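Local coordinates for conserved membrane protein (Chlamydia abortus, PDB 6GZU) that combines deubiquitinating and acetyltransferase activities as a secreted chlamydial effector of the CE clan and induces Golgi fragmentation, at residues Glu146-Asp151 and Asp213-Asn218; Lys191-Pro196 and Tyr221-Met226. All coordinates share one frame; numbering follows the deposited sequence. Where two conformers were deposited one is given.

In the fold
Both contacts belong to the CE-clan catalytic domain and tie strand 146-150 and its neighbour 188-191 to helix 204-217 and the chain that follows it. Contact 1 is core: buried side chains of an inner strand of the mixed sheet meet the last turn of the helix, its centre about 10 Å from the centre of the chain, and a tyrosine-carboxylate hydrogen bond leads. Contact 2 lies farther out, its centre about 17 Å from that of the chain, where two irregular segments leave the strand and the helix; its side chains meet by apolar packing alone. With centres 11 Å apart, the two adjoin: F149 O is probably hydrogen-bonded to V192 N, and K214 CB packs on Y221 CD2.

Contact 1. Residues Glu146-Asp151 and Asp213-Asn218; sequences EVVFFD and DKYLDN
Y215 reaches from the last turn of helix 204-217 to the start of strand 146-150, its ring passing V148 and its hydroxyl ending at the carboxylate of E146. With CG anti to the backbone N (chi1 173°), the ring stands off the helix toward the sheet. Y215 OH donates to E146 OE2 at 2.6 Å; OE2 accepts with its anti lone pair, the one turned away from OE1. That oxygen sits at the ring edge, in the ring plane, while the carboxylate as a whole is twisted 46° from it. E146 approaches from the opposite direction on a side chain extended beyond CG. V148 adds a lighter apolar contact, CG2 lying 4.1 Å from Y215 CE2.

Several partners hold this buried polar pair: N141 ND2 also bonds to Y215 OH, and E146 OE1 forms salt bridges with K190 and R144. Two cationic groups beside it would tend to keep the glutamate ionised. Farther along the strand, F150 stacks on F211 of the same helix. This is helix-on-sheet packing in the core of the Ulp1-like cysteine protease fold; D151, just beyond F150, bonds to H134 and is consistent with the acid of a Cys-His-Asp triad completed by C204.

Contact 2. Residues Lys191-Pro196 and Tyr221-Met226; sequences KVIKTP and YVPPLM
This is a loop-to-loop apolar contact at the partly buried margin of the catalytic domain, between the segment that leaves strand 188-191 and the one that follows helix 204-217. Residues 192-195 and 222-225 run side by side in the same direction, 7° apart end to end, yet make no backbone ladder. V192 and V222 bring the chains nearest, with 6.8 Å between their CA atoms.

The buried middle of the contact is carried by I193 and P223. I193 CG1 lies beside the backbone N (chi1 -55°), and the branch beyond it carries CD1 closer to the other loop than the start of the side chain would suggest. I193 CD1 lies 3.7 Å from P223 CD and 4.0 Å from P223 CG, the two side chains crossing at about a right angle. V222 instead sets CG1 near a backbone oxygen, V192 O, at 4.0 Å. At the far end T195 CG2 and L225 CD1 are 4.2 Å apart, a looser touch between exposed residues.

Beneath the loops, I193 and P223 both rest on F150 of strand 146-150, while Y221 leans on F211 of helix 204-217. Y221 and M226 also turn to helix 228-241, where both meet F234, so the two loops lie between strand 146-150 and helices 204-217 and 228-241.

Contact 1. Residues Glu146-Asp151 and Asp213-Asn218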
ATOM      1  N   GLU A 146      12.123   3.745   5.820  1.00 20.78           N
ATOM      2  CA  GLU A 146      12.081   2.382   5.319  1.00 20.36           C
ATOM      3  C   GLU A 146      10.993   2.230   4.288  1.00 19.33           C
ATOM      4  O   GLU A 146       9.942   2.907   4.341  1.00 20.02           O
ATOM      5  CB  GLU A 146      11.888   1.375   6.473  1.00 20.89           C
ATOM      6  CG  GLU A 146      10.555   1.463   7.193  1.00 22.41           C
ATOM      7  CD  GLU A 146      10.453   0.600   8.475  1.00 24.51           C
ATOM      8  OE1 GLU A 146      11.500   0.260   9.057  1.00 26.78           O
ATOM      9  OE2 GLU A 146       9.323   0.203   8.901  1.00 25.69           O
ATOM     10  N   VAL A 147      11.239   1.291   3.383  1.00 18.85           N
ATOM     11  CA  VAL A 147      10.239   0.804   2.428  1.00 18.14           C
ATOM     12  C   VAL A 147      10.026  -0.655   2.745  1.00 17.69           C
ATOM     13  O   VAL A 147      10.947  -1.471   2.619  1.00 21.12           O
ATOM     14  CB  VAL A 147      10.729   1.009   0.949  1.00 18.99           C
ATOM     15  CG1 VAL A 147       9.664   0.501  -0.061  1.00 19.75           C
ATOM     16  CG2 VAL A 147      11.111   2.468   0.675  1.00 19.75           C
ATOM     17  N   VAL A 148       8.827  -0.967   3.244  1.00 16.85           N
ATOM     18  CA  VAL A 148       8.488  -2.329   3.609  1.00 17.72           C
ATOM     19  C   VAL A 148       7.615  -2.977   2.538  1.00 18.61           C
ATOM     20  O   VAL A 148       6.617  -2.400   2.110  1.00 21.31           O
ATOM     21  CB  VAL A 148       7.724  -2.337   4.974  1.00 18.69           C
ATOM     22  CG1 VAL A 148       7.253  -3.775   5.347  1.00 21.53           C
ATOM     23  CG2 VAL A 148       8.665  -1.759   6.045  1.00 23.02           C
ATOM     24  N   PHE A 149       8.005  -4.163   2.102  1.00 17.69           N
ATOM     25  CA  PHE A 149       7.221  -4.896   1.123  1.00 17.72           C
ATOM     26  C   PHE A 149       6.684  -6.178   1.753  1.00 17.41           C
ATOM     27  O   PHE A 149       7.461  -7.026   2.266  1.00 18.81           O
ATOM     28  CB  PHE A 149       8.127  -5.272  -0.068  1.00 17.52           C
ATOM     29  CG  PHE A 149       7.460  -6.165  -1.070  1.00 17.47           C
ATOM     30  CD1 PHE A 149       6.372  -5.717  -1.803  1.00 17.53           C
ATOM     31  CD2 PHE A 149       7.918  -7.444  -1.277  1.00 19.01           C
ATOM     32  CE1 PHE A 149       5.767  -6.533  -2.748  1.00 18.30           C
ATOM     33  CE2 PHE A 149       7.324  -8.248  -2.218  1.00 18.05           C
ATOM     34  CZ  PHE A 149       6.251  -7.810  -2.933  1.00 18.26           C
ATOM     35  N   PHE A 150       5.362  -6.316   1.729  1.00 17.06           N
ATOM     36  CA  PHE A 150       4.701  -7.512   2.250  1.00 16.56           C
ATOM     37  C   PHE A 150       4.025  -8.314   1.168  1.00 17.87           C
ATOM     38  O   PHE A 150       3.193  -7.801   0.443  1.00 18.61           O
ATOM     39  CB  PHE A 150       3.652  -7.107   3.308  1.00 17.62           C
ATOM     40  CG  PHE A 150       2.855  -8.262   3.838  1.00 18.69           C
ATOM     41  CD1 PHE A 150       1.728  -8.715   3.150  1.00 18.91           C
ATOM     42  CD2 PHE A 150       3.231  -8.924   5.010  1.00 18.44           C
ATOM     43  CE1 PHE A 150       1.011  -9.809   3.623  1.00 18.91           C
ATOM     44  CE2 PHE A 150       2.492 -10.028   5.477  1.00 20.26           C
ATOM     45  CZ  PHE A 150       1.389 -10.436   4.794  1.00 20.12           C
ATOM     46  N   ASP A 151       4.418  -9.585   1.046  1.00 18.76           N
ATOM     47  CA  ASP A 151       3.811 -10.552   0.139  1.00 19.61           C
ATOM     48  C   ASP A 151       3.598 -11.804   0.952  1.00 17.99           C
ATOM     49  O   ASP A 151       4.580 -12.447   1.382  1.00 19.08           O
ATOM     50  CB  ASP A 151       4.778 -10.830  -1.002  1.00 20.34           C
ATOM     51  CG  ASP A 151       4.279 -11.903  -1.944  1.00 21.07           C
ATOM     52  OD1 ASP A 151       3.127 -12.363  -1.795  1.00 22.65           O
ATOM     53  OD2 ASP A 151       5.045 -12.291  -2.818  1.00 23.29           O
ATOM     54  N   ASP A 213      -2.456  -3.705   9.816  1.00 21.42           N
ATOM     55  CA  ASP A 213      -3.086  -3.544  11.124  1.00 23.68           C
ATOM     56  C   ASP A 213      -2.056  -3.690  12.252  1.00 24.57           C
ATOM     57  O   ASP A 213      -1.910  -2.822  13.114  1.00 25.73           O
ATOM     58  CB  ASP A 213      -4.170  -4.602  11.245  1.00 25.26           C
ATOM     59  CG  ASP A 213      -5.256  -4.204  12.156  1.00 27.94           C
ATOM     60  OD1 ASP A 213      -4.974  -3.947  13.343  1.00 31.52           O
ATOM     61  OD2 ASP A 213      -6.413  -4.165  11.699  1.00 27.60           O
ATOM     62  N   LYS A 214      -1.301  -4.779  12.216  1.00 22.85           N
ATOM     63  CA  LYS A 214      -0.319  -5.033  13.245  1.00 23.89           C
ATOM     64  C   LYS A 214       0.913  -4.160  13.128  1.00 23.50           C
ATOM     65  O   LYS A 214       1.468  -3.750  14.138  1.00 24.60           O
ATOM     66  CB  LYS A 214       0.083  -6.500  13.159  1.00 26.06           C
ATOM     67  CG  LYS A 214      -1.091  -7.452  13.212  1.00 31.48           C
ATOM     68  CD  LYS A 214      -1.238  -8.018  14.559  1.00 35.95           C
ATOM     69  CE  LYS A 214      -2.379  -9.013  14.541  1.00 38.76           C
ATOM     70  NZ  LYS A 214      -2.980  -9.255  15.868  1.00 42.78           N
ATOM     71  N   TYR A 215       1.349  -3.902  11.900  1.00 21.38           N
ATOM     72  CA  TYR A 215       2.515  -3.038  11.649  1.00 21.60           C
ATOM     73  C   TYR A 215       2.309  -1.667  12.249  1.00 22.46           C
ATOM     74  O   TYR A 215       3.265  -1.074  12.774  1.00 22.35           O
ATOM     75  CB  TYR A 215       2.796  -2.925  10.136  1.00 21.48           C
ATOM     76  CG  TYR A 215       3.863  -1.941   9.746  1.00 21.32           C
ATOM     77  CD1 TYR A 215       3.547  -0.612   9.522  1.00 22.60           C
ATOM     78  CD2 TYR A 215       5.192  -2.341   9.569  1.00 21.06           C
ATOM     79  CE1 TYR A 215       4.523   0.304   9.162  1.00 21.48           C
ATOM     80  CE2 TYR A 215       6.168  -1.420   9.233  1.00 21.09           C
ATOM     81  CZ  TYR A 215       5.828  -0.097   9.038  1.00 22.14           C
ATOM     82  OH  TYR A 215       6.771   0.843   8.669  1.00 24.28           O
ATOM     83  N   LEU A 216       1.095  -1.128  12.130  1.00 20.90           N
ATOM     84  CA  LEU A 216       0.852   0.236  12.602  1.00 23.29           C
ATOM     85  C   LEU A 216       0.902   0.329  14.140  1.00 26.64           C
ATOM     86  O   LEU A 216       1.127   1.417  14.705  1.00 27.82           O
ATOM     87  CB  LEU A 216      -0.502   0.775  12.055  1.00 23.63           C
ATOM     88  CG  LEU A 216      -0.475   1.070  10.535  1.00 23.26           C
ATOM     89  CD1 LEU A 216      -1.878   1.365  10.033  1.00 22.84           C
ATOM     90  CD2 LEU A 216       0.460   2.270  10.203  1.00 23.64           C
ATOM     91  N   ASP A 217       0.671  -0.795  14.826  1.00 27.80           N
ATOM     92  CA  ASP A 217       0.872  -0.842  16.280  1.00 29.01           C
ATOM     93  C   ASP A 217       2.308  -1.175  16.688  1.00 28.67           C
ATOM     94  O   ASP A 217       2.757  -0.800  17.761  1.00 32.05           O
ATOM     95  CB  ASP A 217      -0.101  -1.824  16.939  1.00 33.57           C
ATOM     96  CG  ASP A 217      -1.535  -1.284  16.970  1.00 38.92           C
ATOM     97  OD1 ASP A 217      -1.722  -0.050  17.010  1.00 41.84           O
ATOM     98  OD2 ASP A 217      -2.469  -2.086  16.939  1.00 40.91           O
ATOM     99  N   ASN A 218       3.015  -1.861  15.807  1.00 27.19           N
ATOM    100  CA  ASN A 218       4.405  -2.267  16.062  1.00 26.99           C
ATOM    101  C   ASN A 218       5.124  -2.470  14.739  1.00 25.92           C
ATOM    102  O   ASN A 218       4.942  -3.480  14.087  1.00 24.78           O
ATOM    103  CB  ASN A 218       4.425  -3.582  16.854  1.00 29.69           C
ATOM    104  CG  ASN A 218       5.820  -4.166  16.986  1.00 33.91           C
ATOM    105  OD1 ASN A 218       6.840  -3.500  16.726  1.00 33.51           O
ATOM    106  ND2 ASN A 218       5.871  -5.438  17.387  1.00 36.88           N
TER

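Contact 2. Residues Lys191-Pro196 and Tyr221-Met226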
ATOM      1  N   LYS A 191      11.873  -6.723   2.738  1.00 20.02           N
ATOM      2  CA  LYS A 191      10.897  -7.640   2.163  1.00 21.11           C
ATOM      3  C   LYS A 191      10.656  -8.642   3.298  1.00 21.63           C
ATOM      4  O   LYS A 191      11.397  -9.624   3.470  1.00 23.75           O
ATOM      5  CB  LYS A 191      11.483  -8.292   0.905  1.00 21.28           C
ATOM      6  CG  LYS A 191      11.782  -7.208  -0.203  1.00 22.55           C
ATOM      7  CD  LYS A 191      12.348  -7.852  -1.485  1.00 23.52           C
ATOM      8  CE  LYS A 191      11.289  -8.578  -2.342  1.00 24.22           C
ATOM      9  NZ  LYS A 191      11.925  -9.294  -3.501  1.00 26.22           N
ATOM     10  N   VAL A 192       9.581  -8.424   4.070  1.00 21.76           N
ATOM     11  CA  VAL A 192       9.508  -8.992   5.418  0.74 21.88           C
ATOM     12  C   VAL A 192       9.115 -10.460   5.474  1.00 21.95           C
ATOM     13  O   VAL A 192       9.460 -11.144   6.443  1.00 23.85           O
ATOM     14  CB  VAL A 192       8.553  -8.196   6.331  0.74 21.70           C
ATOM     15  CG1 VAL A 192       9.190  -6.811   6.604  0.74 23.32           C
ATOM     16  CG2 VAL A 192       7.155  -8.084   5.712  0.74 19.27           C
ATOM     17  N   ILE A 193       8.409 -10.977   4.463  1.00 21.19           N
ATOM     18  CA  ILE A 193       8.002 -12.399   4.465  1.00 22.23           C
ATOM     19  C   ILE A 193       9.028 -13.214   3.674  1.00 24.90           C
ATOM     20  O   ILE A 193       9.176 -13.037   2.444  1.00 24.71           O
ATOM     21  CB  ILE A 193       6.606 -12.549   3.820  1.00 21.15           C
ATOM     22  CG1 ILE A 193       5.608 -11.641   4.515  1.00 22.39           C
ATOM     23  CG2 ILE A 193       6.134 -14.006   3.816  1.00 21.76           C
ATOM     24  CD1 ILE A 193       5.619 -11.802   6.028  1.00 24.82           C
ATOM     25  N   LYS A 194       9.741 -14.103   4.364  1.00 26.04           N
ATOM     26  CA  LYS A 194      10.752 -14.907   3.702  1.00 29.19           C
ATOM     27  C   LYS A 194      10.217 -16.273   3.349  1.00 30.60           C
ATOM     28  O   LYS A 194      10.730 -16.910   2.436  1.00 32.86           O
ATOM     29  CB  LYS A 194      12.017 -15.040   4.551  1.00 33.12           C
ATOM     30  CG  LYS A 194      12.638 -13.740   5.009  1.00 35.30           C
ATOM     31  CD  LYS A 194      12.666 -12.621   3.935  1.00 39.73           C
ATOM     32  CE  LYS A 194      13.468 -12.923   2.645  1.00 43.80           C
ATOM     33  NZ  LYS A 194      13.759 -11.641   1.841  1.00 44.24           N
ATOM     34  N   THR A 195       9.226 -16.748   4.103  1.00 30.11           N
ATOM     35  CA  THR A 195       8.610 -18.063   3.910  1.00 32.73           C
ATOM     36  C   THR A 195       7.125 -17.807   3.737  1.00 30.10           C
ATOM     37  O   THR A 195       6.527 -17.088   4.524  1.00 30.30           O
ATOM     38  CB  THR A 195       8.838 -18.941   5.156  1.00 36.25           C
ATOM     39  OG1 THR A 195      10.246 -19.195   5.295  1.00 40.82           O
ATOM     40  CG2 THR A 195       8.120 -20.281   5.024  1.00 37.94           C
ATOM     41  N   PRO A 196       6.499 -18.402   2.717  1.00 28.24           N
ATOM     42  CA  PRO A 196       5.066 -18.112   2.518  1.00 27.70           C
ATOM     43  C   PRO A 196       4.227 -18.417   3.742  1.00 28.61           C
ATOM     44  O   PRO A 196       4.398 -19.470   4.378  1.00 30.68           O
ATOM     45  CB  PRO A 196       4.675 -19.060   1.387  1.00 28.88           C
ATOM     46  CG  PRO A 196       5.997 -19.292   0.637  1.00 29.11           C
ATOM     47  CD  PRO A 196       7.062 -19.256   1.659  1.00 28.18           C
ATOM     48  N   TYR A 221       6.710  -5.736  13.661  1.00 27.62           N
ATOM     49  CA  TYR A 221       5.863  -6.927  13.564  1.00 25.12           C
ATOM     50  C   TYR A 221       6.150  -7.786  12.324  1.00 27.23           C
ATOM     51  O   TYR A 221       6.223  -7.271  11.209  1.00 29.73           O
ATOM     52  CB  TYR A 221       4.399  -6.524  13.464  1.00 24.89           C
ATOM     53  CG  TYR A 221       3.498  -7.733  13.384  1.00 25.21           C
ATOM     54  CD1 TYR A 221       3.242  -8.492  14.513  1.00 26.34           C
ATOM     55  CD2 TYR A 221       2.934  -8.126  12.182  1.00 26.73           C
ATOM     56  CE1 TYR A 221       2.399  -9.584  14.474  1.00 27.00           C
ATOM     57  CE2 TYR A 221       2.091  -9.250  12.113  1.00 26.05           C
ATOM     58  CZ  TYR A 221       1.843  -9.983  13.285  1.00 27.53           C
ATOM     59  OH  TYR A 221       1.035 -11.102  13.305  1.00 29.95           O
ATOM     60  N   VAL A 222       6.253  -9.093  12.508  1.00 28.11           N
ATOM     61  CA  VAL A 222       6.295 -10.025  11.371  1.00 30.74           C
ATOM     62  C   VAL A 222       5.373 -11.161  11.750  1.00 30.50           C
ATOM     63  O   VAL A 222       5.425 -11.621  12.890  1.00 32.42           O
ATOM     64  CB  VAL A 222       7.727 -10.546  11.139  1.00 33.87           C
ATOM     65  CG1 VAL A 222       7.780 -11.598  10.056  1.00 35.31           C
ATOM     66  CG2 VAL A 222       8.650  -9.379  10.786  1.00 34.71           C
ATOM     67  N   PRO A 223       4.500 -11.586  10.818  1.00 29.19           N
ATOM     68  CA  PRO A 223       3.517 -12.616  11.160  1.00 30.97           C
ATOM     69  C   PRO A 223       4.233 -13.886  11.520  1.00 30.97           C
ATOM     70  O   PRO A 223       5.363 -14.151  11.046  1.00 30.35           O
ATOM     71  CB  PRO A 223       2.766 -12.859   9.842  1.00 31.87           C
ATOM     72  CG  PRO A 223       3.035 -11.704   9.017  1.00 31.38           C
ATOM     73  CD  PRO A 223       4.344 -11.116   9.437  1.00 30.39           C
ATOM     74  N   PRO A 224       3.587 -14.684  12.344  1.00 33.89           N
ATOM     75  CA  PRO A 224       4.241 -15.907  12.769  1.00 36.56           C
ATOM     76  C   PRO A 224       4.192 -17.000  11.705  1.00 37.40           C
ATOM     77  O   PRO A 224       3.286 -17.021  10.867  1.00 39.26           O
ATOM     78  CB  PRO A 224       3.427 -16.306  13.998  1.00 38.13           C
ATOM     79  CG  PRO A 224       2.058 -15.798  13.697  1.00 38.00           C
ATOM     80  CD  PRO A 224       2.307 -14.463  13.036  1.00 36.18           C
ATOM     81  N   LEU A 225       5.176 -17.892  11.756  1.00 37.31           N
ATOM     82  CA  LEU A 225       5.185 -19.086  10.942  1.00 37.24           C
ATOM     83  C   LEU A 225       4.237 -20.053  11.637  1.00 35.43           C
ATOM     84  O   LEU A 225       4.392 -20.342  12.831  1.00 33.07           O
ATOM     85  CB  LEU A 225       6.597 -19.655  10.927  1.00 41.71           C
ATOM     86  CG  LEU A 225       6.961 -20.697   9.875  1.00 44.76           C
ATOM     87  CD1 LEU A 225       6.063 -20.596   8.644  1.00 45.99           C
ATOM     88  CD2 LEU A 225       8.402 -20.465   9.491  1.00 46.12           C
ATOM     89  N   MET A 226       3.244 -20.538  10.898  1.00 35.55           N
ATOM     90  CA  MET A 226       2.178 -21.339  11.485  1.00 37.31           C
ATOM     91  C   MET A 226       1.904 -22.549  10.644  1.00 38.29           C
ATOM     92  O   MET A 226       2.213 -22.552   9.462  1.00 39.08           O
ATOM     93  CB  MET A 226       0.901 -20.503  11.569  1.00 38.26           C
ATOM     94  CG  MET A 226       0.954 -19.421  12.630  1.00 40.33           C
ATOM     95  SD  MET A 226      -0.496 -18.386  12.541  1.00 42.43           S
ATOM     96  CE  MET A 226      -0.200 -17.575  10.968  1.00 43.17           C
TER